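Local structure of photoreceptor-histidine kinase BphP (Stigmatella aurantiaca DW4/3-1, 6BAF) at residues G18-L23 with S233-R238; H98-R103 with P229-F234; Q148-L153 with T288-L293. The protein senses light through a bound linear tetrapyrrole and probably relays the signal through histidine kinase activity. All coordinates share one frame; numbering follows the deposited sequence.

Contact 1 (G18-L23 with S233-R238); sequences GVLLVL and SFSVLR. With BLR (3-[5-[(Z)-(4-ethenyl-3-methyl-5-oxidanylidene-pyrrol-2-ylidene)methyl]-2-[[5-[(Z)-(3-ethenyl-4-methyl-5-oxidanylidene-pyrrol-2-ylidene)methyl]-3-(3-hydroxy-3-oxopropyl)-4-methyl-1H-pyrrol-2-yl]methyl]-4-methyl-1H-pyrrol-3-yl]propanoic acid), chain B.
The GAF-domain loop that forms the lasso of the phytochrome knot rests here on a strand of the PAS domain, with Leu-237 pressed against the start of strand 19-23. Leu-237 CD1 lies 3.6 Å from Gly-18 C, and the same methyl is 3.6 Å from Val-19 O, so that one branch lies against the main chain on both sides of Val-19. The other branch stays a little further off, with CD2 4.0 Å from Gly-18 CA. A side chain on Gly-18 would run into CD1, and its absence lets the leucine approach the main chain this closely. With CG anti to the carbonyl carbon (chi1 -66°), the isobutyl group reaches out to the strand. Further along, Leu-20 CD1 meets Ser-235 CB at 4.2 Å, and the leucine also packs on Leu-232 of the same loop.

Ser-235 to Arg-238 form a type I turn, and Glu-107 of strand 103-110 holds it by accepting hydrogen bonds from the backbone N of both Val-236 and Leu-237. In the knot characteristic of this family the loop encircles the N-terminal segment, and Ile-8, in that segment, probably lies close to the crossing. The turn sends Leu-237 toward the PAS sheet while Arg-238 departs from it and enters the bilin pocket. There the guanidinium meets a propionate of BLR in its own plane, in a two-pronged pairing: Arg-238 NH1 bonds O1D of BLR at 2.8 Å, and Arg-238 NH2 bonds O2D of BLR at 2.8 Å, at N-H...O angles of 167° and 165°. A methionine in its place would probably cost this carboxylate its two-pronged pairing and leave it less firmly oriented. NH2 has a second acceptor, the carbonyl oxygen of Ile-8.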
loop_
_atom_site.group_PDB
_atom_site.type_symbol
_atom_site.label_atom_id
_atom_site.label_comp_id
_atom_site.label_asym_id
_atom_site.label_seq_id
_atom_site.Cartn_x
_atom_site.Cartn_y
_atom_site.Cartn_z
ATOM N N GLY A 18 3.042 14.070 -20.680
ATOM C CA GLY A 18 2.854 14.914 -19.512
ATOM C C GLY A 18 3.507 16.265 -19.765
ATOM O O GLY A 18 4.089 16.496 -20.823
ATOM N N VAL A 19 3.382 17.156 -18.786
ATOM C CA VAL A 19 4.000 18.471 -18.873
ATOM C C VAL A 19 5.024 18.565 -17.754
ATOM O O VAL A 19 4.769 18.107 -16.641
ATOM C CB VAL A 19 2.976 19.628 -18.780
ATOM C CG1 VAL A 19 3.706 20.968 -18.523
ATOM C CG2 VAL A 19 2.230 19.747 -20.075
ATOM N N LEU A 20 6.180 19.157 -18.050
ATOM C CA LEU A 20 7.169 19.475 -17.030
ATOM C C LEU A 20 7.225 20.985 -16.812
ATOM O O LEU A 20 7.351 21.747 -17.773
ATOM C CB LEU A 20 8.527 18.948 -17.438
ATOM C CG LEU A 20 9.603 19.133 -16.367
ATOM C CD1 LEU A 20 10.438 17.865 -16.228
ATOM C CD2 LEU A 20 10.469 20.384 -16.712
ATOM N N LEU A 21 7.125 21.408 -15.558
ATOM C CA LEU A 21 7.325 22.791 -15.143
ATOM C C LEU A 21 8.475 22.856 -14.148
ATOM O O LEU A 21 8.671 21.928 -13.364
ATOM C CB LEU A 21 6.065 23.342 -14.479
ATOM C CG LEU A 21 4.750 23.175 -15.232
ATOM C CD1 LEU A 21 3.637 23.677 -14.337
ATOM C CD2 LEU A 21 4.766 23.947 -16.575
ATOM N N VAL A 22 9.252 23.946 -14.167
ATOM C CA VAL A 22 10.179 24.252 -13.081
ATOM C C VAL A 22 9.671 25.504 -12.376
ATOM O O VAL A 22 9.241 26.465 -13.029
ATOM C CB VAL A 22 11.617 24.442 -13.568
ATOM C CG1 VAL A 22 12.498 24.816 -12.407
ATOM C CG2 VAL A 22 12.143 23.168 -14.261
ATOM N N LEU A 23 9.690 25.474 -11.043
ATOM C CA LEU A 23 9.088 26.477 -10.174
ATOM C C LEU A 23 10.153 27.116 -9.297
ATOM O O LEU A 23 10.985 26.413 -8.695
ATOM C CB LEU A 23 8.027 25.842 -9.270
ATOM C CG LEU A 23 6.903 25.036 -9.929
ATOM C CD1 LEU A 23 6.043 24.419 -8.828
ATOM C CD2 LEU A 23 6.076 25.936 -10.726
ATOM N N SER A 233 17.502 13.881 -14.102
ATOM C CA SER A 233 17.760 12.596 -13.470
ATOM C C SER A 233 16.557 12.002 -12.739
ATOM O O SER A 233 16.337 10.799 -12.853
ATOM C CB SER A 233 18.923 12.705 -12.473
ATOM O OG SER A 233 20.130 13.001 -13.150
ATOM N N PHE A 234 15.791 12.796 -11.980
ATOM C CA PHE A 234 14.700 12.267 -11.160
ATOM C C PHE A 234 13.344 12.588 -11.738
ATOM O O PHE A 234 12.328 12.501 -11.038
ATOM C CB PHE A 234 14.813 12.770 -9.722
ATOM C CG PHE A 234 15.979 12.188 -9.030
ATOM C CD1 PHE A 234 15.928 10.882 -8.557
ATOM C CD2 PHE A 234 17.163 12.884 -8.947
ATOM C CE1 PHE A 234 17.023 10.312 -7.946
ATOM C CE2 PHE A 234 18.265 12.322 -8.342
ATOM C CZ PHE A 234 18.205 11.036 -7.841
ATOM N N SER A 235 13.306 12.968 -13.010
ATOM C CA SER A 235 12.053 13.319 -13.661
ATOM C C SER A 235 11.491 12.112 -14.408
ATOM O O SER A 235 12.219 11.419 -15.146
ATOM C CB SER A 235 12.303 14.494 -14.603
ATOM O OG SER A 235 11.398 14.437 -15.683
ATOM N N VAL A 236 10.200 11.840 -14.203
ATOM C CA VAL A 236 9.603 10.652 -14.815
ATOM C C VAL A 236 9.336 10.890 -16.298
ATOM O O VAL A 236 9.236 9.931 -17.074
ATOM C CB VAL A 236 8.302 10.249 -14.078
ATOM C CG1 VAL A 236 8.505 10.313 -12.565
ATOM C CG2 VAL A 236 7.181 11.190 -14.410
ATOM N N LEU A 237 9.240 12.146 -16.723
ATOM C CA LEU A 237 8.971 12.430 -18.122
ATOM C C LEU A 237 10.230 12.597 -18.959
ATOM O O LEU A 237 10.113 12.936 -20.144
ATOM C CB LEU A 237 8.127 13.693 -18.232
ATOM C CG LEU A 237 6.727 13.567 -17.644
ATOM C CD1 LEU A 237 6.047 14.921 -17.636
ATOM C CD2 LEU A 237 5.904 12.505 -18.399
ATOM N N ARG A 238 11.404 12.433 -18.364
ATOM C CA ARG A 238 12.687 12.635 -19.053
ATOM C C ARG A 238 12.716 11.898 -20.390
ATOM O O ARG A 238 12.464 10.693 -20.454
ATOM C CB ARG A 238 13.839 12.135 -18.167
ATOM C CG ARG A 238 15.246 12.250 -18.802
ATOM C CD ARG A 238 16.353 11.656 -17.913
ATOM N NE ARG A 238 16.114 10.237 -17.649
ATOM C CZ ARG A 238 16.543 9.260 -18.440
ATOM N NH1 ARG A 238 16.247 8.004 -18.141
ATOM N NH2 ARG A 238 17.272 9.536 -19.533
HETATM C CHA BLR B . 18.680 1.637 -21.297
HETATM N NA BLR B . 18.655 -0.775 -22.072
HETATM C C1A BLR B . 18.188 0.213 -21.295
HETATM C C2A BLR B . 17.169 -0.261 -20.463
HETATM C C3A BLR B . 17.025 -1.578 -20.715
HETATM C C4A BLR B . 17.944 -1.883 -21.730
HETATM C CMA BLR B . 16.019 -2.519 -19.987
HETATM C CAA BLR B . 16.404 0.589 -19.446
HETATM C CBA BLR B . 15.253 1.406 -20.089
HETATM C CGA BLR B . 14.025 0.531 -20.382
HETATM O O1A BLR B . 13.485 -0.054 -19.399
HETATM O O2A BLR B . 13.545 0.373 -21.570
HETATM C CHB BLR B . 18.252 -3.201 -22.407
HETATM N NB BLR B . 15.934 -4.140 -22.699
HETATM C C1B BLR B . 17.438 -4.206 -22.559
HETATM C C2B BLR B . 17.811 -5.637 -22.672
HETATM C C3B BLR B . 16.671 -6.440 -22.849
HETATM C C4B BLR B . 15.454 -5.581 -22.873
HETATM C CMB BLR B . 19.230 -6.208 -22.589
HETATM O OB BLR B . 14.328 -5.902 -23.018
HETATM C CAB BLR B . 16.748 -7.972 -22.960
HETATM C CBB BLR B . 15.669 -8.720 -22.982
HETATM N NC BLR B . 21.842 0.200 -25.587
HETATM C C1C BLR B . 22.529 -0.703 -26.596
HETATM C C2C BLR B . 23.722 0.061 -27.068
HETATM C C3C BLR B . 23.827 1.322 -26.425
HETATM C C4C BLR B . 22.669 1.470 -25.488
HETATM C CMC BLR B . 24.688 -0.503 -28.088
HETATM O OC BLR B . 22.187 -1.778 -26.954
HETATM C CAC BLR B . 24.929 2.374 -26.664
HETATM C CBC BLR B . 26.235 2.068 -26.567
HETATM C CHD BLR B . 22.431 2.501 -24.737
HETATM N ND BLR B . 20.493 1.496 -23.141
HETATM C C1D BLR B . 21.368 2.567 -23.669
HETATM C C2D BLR B . 21.092 3.834 -23.012
HETATM C C3D BLR B . 20.049 3.577 -22.026
HETATM C C4D BLR B . 19.656 2.123 -22.059
HETATM C CMD BLR B . 21.804 5.161 -23.305
HETATM C CAD BLR B . 19.425 4.609 -21.110
HETATM C CBD BLR B . 18.116 5.074 -21.730
HETATM C CGD BLR B . 17.717 6.190 -20.784
HETATM O O1D BLR B . 17.480 5.913 -19.559
HETATM O O2D BLR B . 17.720 7.382 -21.218
#

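Contact 2 (H98-R103 with P229-F234); sequences HRHQGR and PLDLSF
Phe-234 turns the edge of its ring into the face of His-100, a T-shaped pair with centroids 4.8 Å apart and planes at 76°. Phe-234 CD2 stands over the centre of the imidazole, 3.6 Å above its plane, while CG of the adjacent Gln-101 covers the opposite face near the rim. His-100 CG lies anti to the backbone N (chi1 -180°), which extends the ring across to the loop. At its edge, in plane, sits Asp-231 OD1, the carboxylate standing nearly upright to the ring at 87°.

That oxygen is gripped twice from its own loop. Ser-233 N donates to Asp-231 OD1 at 2.9 Å, making an Asx turn, and Ser-233 OG donates to the syn lone pair of Asp-231 OD1 at 2.6 Å. These bonds probably fix the rotation of the carboxylate. His-98 meets the loop differently, with Phe-234 O over one face of its ring, 3.4 Å from His-98 CE1. One water joins His-98 NE2, Asp-231 O and Phe-234 N, and a second bridges His-100 O to Asp-231 O.

His-100 to Arg-103 form the type I' turn of the hairpin between strands 90-100 and 103-110, so the GAF loop lies across the hairpin's end, with Leu-230 inserted against Leu-20 and Val-22 of strand 19-23 and Ile-105 of strand 103-110.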
loop_
_atom_site.group_PDB
_atom_site.type_symbol
_atom_site.label_atom_id
_atom_site.label_comp_id
_atom_site.label_asym_id
_atom_site.label_seq_id
_atom_site.Cartn_x
_atom_site.Cartn_y
_atom_site.Cartn_z
ATOM N N HIS A 98 9.551 17.160 -7.318
ATOM C CA HIS A 98 10.779 16.819 -6.617
ATOM C C HIS A 98 11.745 18.002 -6.709
ATOM O O HIS A 98 11.590 18.886 -7.549
ATOM C CB HIS A 98 11.435 15.526 -7.166
ATOM C CG HIS A 98 12.097 15.685 -8.502
ATOM N ND1 HIS A 98 11.388 15.690 -9.688
ATOM C CD2 HIS A 98 13.405 15.831 -8.842
ATOM C CE1 HIS A 98 12.227 15.854 -10.700
ATOM N NE2 HIS A 98 13.455 15.951 -10.216
ATOM N N ARG A 99 12.726 18.010 -5.806
ATOM C CA ARG A 99 13.833 18.942 -5.802
ATOM C C ARG A 99 15.092 18.199 -6.204
ATOM O O ARG A 99 15.370 17.120 -5.675
ATOM C CB ARG A 99 14.012 19.566 -4.424
ATOM C CG ARG A 99 12.782 20.355 -3.988
ATOM C CD ARG A 99 13.066 21.109 -2.689
ATOM N NE ARG A 99 11.924 21.930 -2.328
ATOM C CZ ARG A 99 10.944 21.517 -1.536
ATOM N NH1 ARG A 99 10.985 20.292 -1.023
ATOM N NH2 ARG A 99 9.922 22.302 -1.279
ATOM N N HIS A 100 15.859 18.778 -7.125
ATOM C CA HIS A 100 17.137 18.193 -7.488
ATOM C C HIS A 100 18.017 19.284 -8.076
ATOM O O HIS A 100 17.551 20.096 -8.893
ATOM C CB HIS A 100 16.953 17.047 -8.488
ATOM C CG HIS A 100 18.237 16.391 -8.905
ATOM N ND1 HIS A 100 19.106 15.809 -8.004
ATOM C CD2 HIS A 100 18.783 16.194 -10.132
ATOM C CE1 HIS A 100 20.134 15.286 -8.652
ATOM N NE2 HIS A 100 19.966 15.511 -9.944
ATOM N N GLN A 101 19.284 19.290 -7.667
ATOM C CA GLN A 101 20.272 20.280 -8.127
ATOM C C GLN A 101 19.738 21.704 -7.993
ATOM O O GLN A 101 19.900 22.533 -8.884
ATOM C CB GLN A 101 20.700 20.013 -9.567
ATOM C CG GLN A 101 21.340 18.639 -9.788
ATOM C CD GLN A 101 22.733 18.547 -9.204
ATOM O OE1 GLN A 101 23.326 19.557 -8.849
ATOM N NE2 GLN A 101 23.267 17.333 -9.109
ATOM N N GLY A 102 19.059 21.989 -6.890
ATOM C CA GLY A 102 18.607 23.345 -6.697
ATOM C C GLY A 102 17.337 23.738 -7.426
ATOM O O GLY A 102 16.895 24.883 -7.268
ATOM N N ARG A 103 16.685 22.836 -8.166
ATOM C CA ARG A 103 15.463 23.220 -8.848
ATOM C C ARG A 103 14.286 22.401 -8.331
ATOM O O ARG A 103 14.427 21.263 -7.862
ATOM C CB ARG A 103 15.608 23.102 -10.385
ATOM C CG ARG A 103 16.861 23.859 -10.964
ATOM C CD ARG A 103 16.640 25.206 -11.756
ATOM N NE ARG A 103 15.497 26.045 -11.355
ATOM C CZ ARG A 103 15.254 27.310 -11.765
ATOM N NH1 ARG A 103 16.103 27.974 -12.606
ATOM N NH2 ARG A 103 14.149 27.912 -11.309
ATOM N N PRO A 229 21.314 23.507 -19.033
ATOM C CA PRO A 229 20.691 22.181 -19.072
ATOM C C PRO A 229 20.025 21.885 -17.738
ATOM O O PRO A 229 20.609 22.116 -16.678
ATOM C CB PRO A 229 21.870 21.251 -19.355
ATOM C CG PRO A 229 22.910 22.185 -20.063
ATOM C CD PRO A 229 22.763 23.473 -19.317
ATOM N N LEU A 230 18.740 21.527 -17.814
ATOM C CA LEU A 230 17.955 21.041 -16.685
ATOM C C LEU A 230 18.363 19.608 -16.388
ATOM O O LEU A 230 18.233 18.737 -17.253
ATOM C CB LEU A 230 16.470 21.044 -17.031
ATOM C CG LEU A 230 15.466 21.681 -16.115
ATOM C CD1 LEU A 230 14.115 21.063 -16.380
ATOM C CD2 LEU A 230 15.849 21.681 -14.651
ATOM N N ASP A 231 18.821 19.350 -15.187
ATOM C CA ASP A 231 19.156 17.988 -14.806
ATOM C C ASP A 231 17.848 17.239 -14.551
ATOM O O ASP A 231 17.126 17.531 -13.577
ATOM C CB ASP A 231 20.056 17.989 -13.574
ATOM C CG ASP A 231 20.535 16.606 -13.215
ATOM O OD1 ASP A 231 19.786 15.610 -13.449
ATOM O OD2 ASP A 231 21.660 16.498 -12.696
ATOM N N LEU A 232 17.543 16.268 -15.415
ATOM C CA LEU A 232 16.254 15.569 -15.370
ATOM C C LEU A 232 16.381 14.165 -14.772
ATOM O O LEU A 232 15.468 13.341 -14.924
ATOM C CB LEU A 232 15.663 15.509 -16.774
ATOM C CG LEU A 232 15.238 16.876 -17.327
ATOM C CD1 LEU A 232 14.773 16.746 -18.747
ATOM C CD2 LEU A 232 14.097 17.465 -16.476
ATOM N N SER A 233 17.502 13.881 -14.102
ATOM C CA SER A 233 17.760 12.596 -13.470
ATOM C C SER A 233 16.557 12.002 -12.739
ATOM O O SER A 233 16.337 10.799 -12.853
ATOM C CB SER A 233 18.923 12.705 -12.473
ATOM O OG SER A 233 20.130 13.001 -13.150
ATOM N N PHE A 234 15.791 12.796 -11.980
ATOM C CA PHE A 234 14.700 12.267 -11.160
ATOM C C PHE A 234 13.344 12.588 -11.738
ATOM O O PHE A 234 12.328 12.501 -11.038
ATOM C CB PHE A 234 14.813 12.770 -9.722
ATOM C CG PHE A 234 15.979 12.188 -9.030
ATOM C CD1 PHE A 234 15.928 10.882 -8.557
ATOM C CD2 PHE A 234 17.163 12.884 -8.947
ATOM C CE1 PHE A 234 17.023 10.312 -7.946
ATOM C CE2 PHE A 234 18.265 12.322 -8.342
ATOM C CZ PHE A 234 18.205 11.036 -7.841
HETATM O O HOH W 1 15.537 15.662 -12.032
HETATM O O HOH W 2 17.523 19.863 -11.787
#

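Contact 3 (Q148-L153 with T288-L293); sequences QEVRGL and TACEFL
The hydrogen bond from Leu-293 N to Ala-289 O, 2.9 Å long, secures the helical turn from which Leu-293 reaches across to helix 139-154. There Leu-293 CD1 meets the aliphatic part of Glu-149, with CG at 3.7 Å, the two side chains crossing at about a right angle. Glu-149 CG is anti to the backbone N (chi1 -166°), which carries the methylene to the leucine, and the bend at chi2 turns the carboxylate aside, to its salt bridge with Arg-132 of helix 120-135.

Leu-153 CD1 also touches Leu-293 CD1, at 4.0 Å. The same leucine methyl lies 4.1 Å from Cys-290 SG, and Val-150 CG1 approaches that sulfur at 4.0 Å, so the thiol is flanked by two apolar residues of one helix.

The helices run almost exactly antiparallel, at 174°, with their local axes 10.2 Å apart. They belong to the helical layer of the GAF domain, and helix 120-135 packs against both, through Ala-125 on Leu-153 and on Ala-289. Phe-292, on the helix of Cys-290, packs on Leu-130 of the second subunit.

With no hydrogen bond between the segments, their fit rests on methyl, methylene and sulfur contacts, and thus on shape more than on directed polar bonds.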
loop_
_atom_site.group_PDB
_atom_site.type_symbol
_atom_site.label_atom_id
_atom_site.label_comp_id
_atom_site.label_asym_id
_atom_site.label_seq_id
_atom_site.Cartn_x
_atom_site.Cartn_y
_atom_site.Cartn_z
ATOM N N GLN A 148 5.220 -12.475 -12.713
ATOM C CA GLN A 148 3.787 -12.730 -12.899
ATOM C C GLN A 148 2.944 -11.612 -12.295
ATOM O O GLN A 148 1.977 -11.148 -12.908
ATOM C CB GLN A 148 3.382 -14.067 -12.252
ATOM C CG GLN A 148 3.965 -15.317 -12.896
ATOM C CD GLN A 148 3.261 -15.719 -14.206
ATOM O OE1 GLN A 148 2.539 -14.915 -14.840
ATOM N NE2 GLN A 148 3.524 -16.959 -14.648
ATOM N N GLU A 149 3.309 -11.142 -11.106
ATOM C CA GLU A 149 2.553 -10.048 -10.487
ATOM C C GLU A 149 2.629 -8.760 -11.313
ATOM O O GLU A 149 1.601 -8.112 -11.590
ATOM C CB GLU A 149 3.087 -9.820 -9.072
ATOM C CG GLU A 149 2.184 -8.969 -8.207
ATOM C CD GLU A 149 0.917 -9.723 -7.778
ATOM O OE1 GLU A 149 0.920 -10.985 -7.775
ATOM O OE2 GLU A 149 -0.084 -9.044 -7.453
ATOM N N VAL A 150 3.843 -8.362 -11.735
ATOM C CA VAL A 150 3.968 -7.093 -12.478
ATOM C C VAL A 150 3.270 -7.173 -13.828
ATOM O O VAL A 150 2.701 -6.194 -14.315
ATOM C CB VAL A 150 5.456 -6.726 -12.648
ATOM C CG1 VAL A 150 5.597 -5.535 -13.653
ATOM C CG2 VAL A 150 6.066 -6.403 -11.285
ATOM N N ARG A 151 3.352 -8.313 -14.494
ATOM C CA ARG A 151 2.664 -8.431 -15.774
ATOM C C ARG A 151 1.152 -8.390 -15.591
ATOM O O ARG A 151 0.433 -7.791 -16.407
ATOM C CB ARG A 151 3.084 -9.727 -16.463
ATOM C CG ARG A 151 2.473 -9.842 -17.824
ATOM C CD ARG A 151 3.093 -10.958 -18.626
ATOM N NE ARG A 151 2.099 -11.925 -19.054
ATOM C CZ ARG A 151 1.228 -11.714 -20.029
ATOM N NH1 ARG A 151 1.215 -10.565 -20.676
ATOM N NH2 ARG A 151 0.357 -12.649 -20.358
ATOM N N GLY A 152 0.648 -9.012 -14.516
ATOM C CA GLY A 152 -0.780 -8.925 -14.235
ATOM C C GLY A 152 -1.257 -7.505 -13.984
ATOM O O GLY A 152 -2.272 -7.076 -14.533
ATOM N N LEU A 153 -0.526 -6.743 -13.162
ATOM C CA LEU A 153 -0.951 -5.363 -12.886
ATOM C C LEU A 153 -0.889 -4.464 -14.124
ATOM O O LEU A 153 -1.753 -3.597 -14.311
ATOM C CB LEU A 153 -0.082 -4.759 -11.785
ATOM C CG LEU A 153 -0.261 -5.457 -10.453
ATOM C CD1 LEU A 153 0.862 -5.064 -9.472
ATOM C CD2 LEU A 153 -1.665 -5.126 -9.899
ATOM N N THR A 288 3.269 2.880 -9.303
ATOM C CA THR A 288 3.726 2.964 -7.918
ATOM C C THR A 288 3.588 1.627 -7.182
ATOM O O THR A 288 4.429 1.283 -6.337
ATOM C CB THR A 288 2.927 4.061 -7.235
ATOM O OG1 THR A 288 2.844 5.151 -8.164
ATOM C CG2 THR A 288 3.682 4.558 -6.106
ATOM N N ALA A 289 2.518 0.875 -7.475
ATOM C CA ALA A 289 2.373 -0.466 -6.914
ATOM C C ALA A 289 3.520 -1.346 -7.383
ATOM O O ALA A 289 4.158 -2.061 -6.590
ATOM C CB ALA A 289 1.002 -1.041 -7.330
ATOM N N CYS A 290 3.850 -1.248 -8.665
ATOM C CA CYS A 290 4.944 -2.071 -9.178
ATOM C C CYS A 290 6.260 -1.670 -8.558
ATOM O O CYS A 290 7.057 -2.534 -8.165
ATOM C CB CYS A 290 5.014 -1.963 -10.690
ATOM S SG CYS A 290 3.652 -2.823 -11.478
ATOM N N GLU A 291 6.517 -0.365 -8.443
ATOM C CA GLU A 291 7.780 0.054 -7.852
ATOM C C GLU A 291 7.843 -0.356 -6.387
ATOM O O GLU A 291 8.909 -0.740 -5.889
ATOM C CB GLU A 291 8.004 1.576 -8.064
ATOM C CG GLU A 291 7.192 2.580 -7.211
ATOM C CD GLU A 291 7.450 4.069 -7.602
ATOM O OE1 GLU A 291 8.168 4.296 -8.589
ATOM O OE2 GLU A 291 6.944 5.001 -6.919
ATOM N N PHE A 292 6.705 -0.318 -5.683
ATOM C CA PHE A 292 6.672 -0.779 -4.296
ATOM C C PHE A 292 7.015 -2.264 -4.197
ATOM O O PHE A 292 7.780 -2.685 -3.316
ATOM C CB PHE A 292 5.278 -0.492 -3.715
ATOM C CG PHE A 292 5.170 -0.788 -2.265
ATOM C CD1 PHE A 292 4.916 -2.080 -1.830
ATOM C CD2 PHE A 292 5.376 0.217 -1.316
ATOM C CE1 PHE A 292 4.852 -2.369 -0.466
ATOM C CE2 PHE A 292 5.297 -0.073 0.048
ATOM C CZ PHE A 292 5.045 -1.363 0.464
ATOM N N LEU A 293 6.480 -3.080 -5.115
ATOM C CA LEU A 293 6.853 -4.500 -5.135
ATOM C C LEU A 293 8.329 -4.699 -5.458
ATOM O O LEU A 293 8.973 -5.611 -4.906
ATOM C CB LEU A 293 5.974 -5.249 -6.139
ATOM C CG LEU A 293 4.533 -5.283 -5.597
ATOM C CD1 LEU A 293 3.587 -5.908 -6.606
ATOM C CD2 LEU A 293 4.478 -5.981 -4.205
#

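Contacts 1 and 2 adjoin, their centres 9 Å apart, and share Ser-233 and Phe-234: they are overlapping portions of one GAF loop laid on one PAS sheet, where strand 103-110 lies between strands 19-23 and 90-100. They touch directly, as where Val-22 packs on Leu-230. Contact 3 lies apart, its centre 23 Å from that of contact 1 and 27 Å from that of contact 2, in the helical layer of the GAF domain. Along the chain the order is 18-23, 98-103, 148-153, 229-238, 288-293, so contact 3 interlaces with both others. The PAS-GAF seam, which leads to the bilin at Arg-238, and the helix pair beside the second subunit are thus separate regions of one photosensory unit.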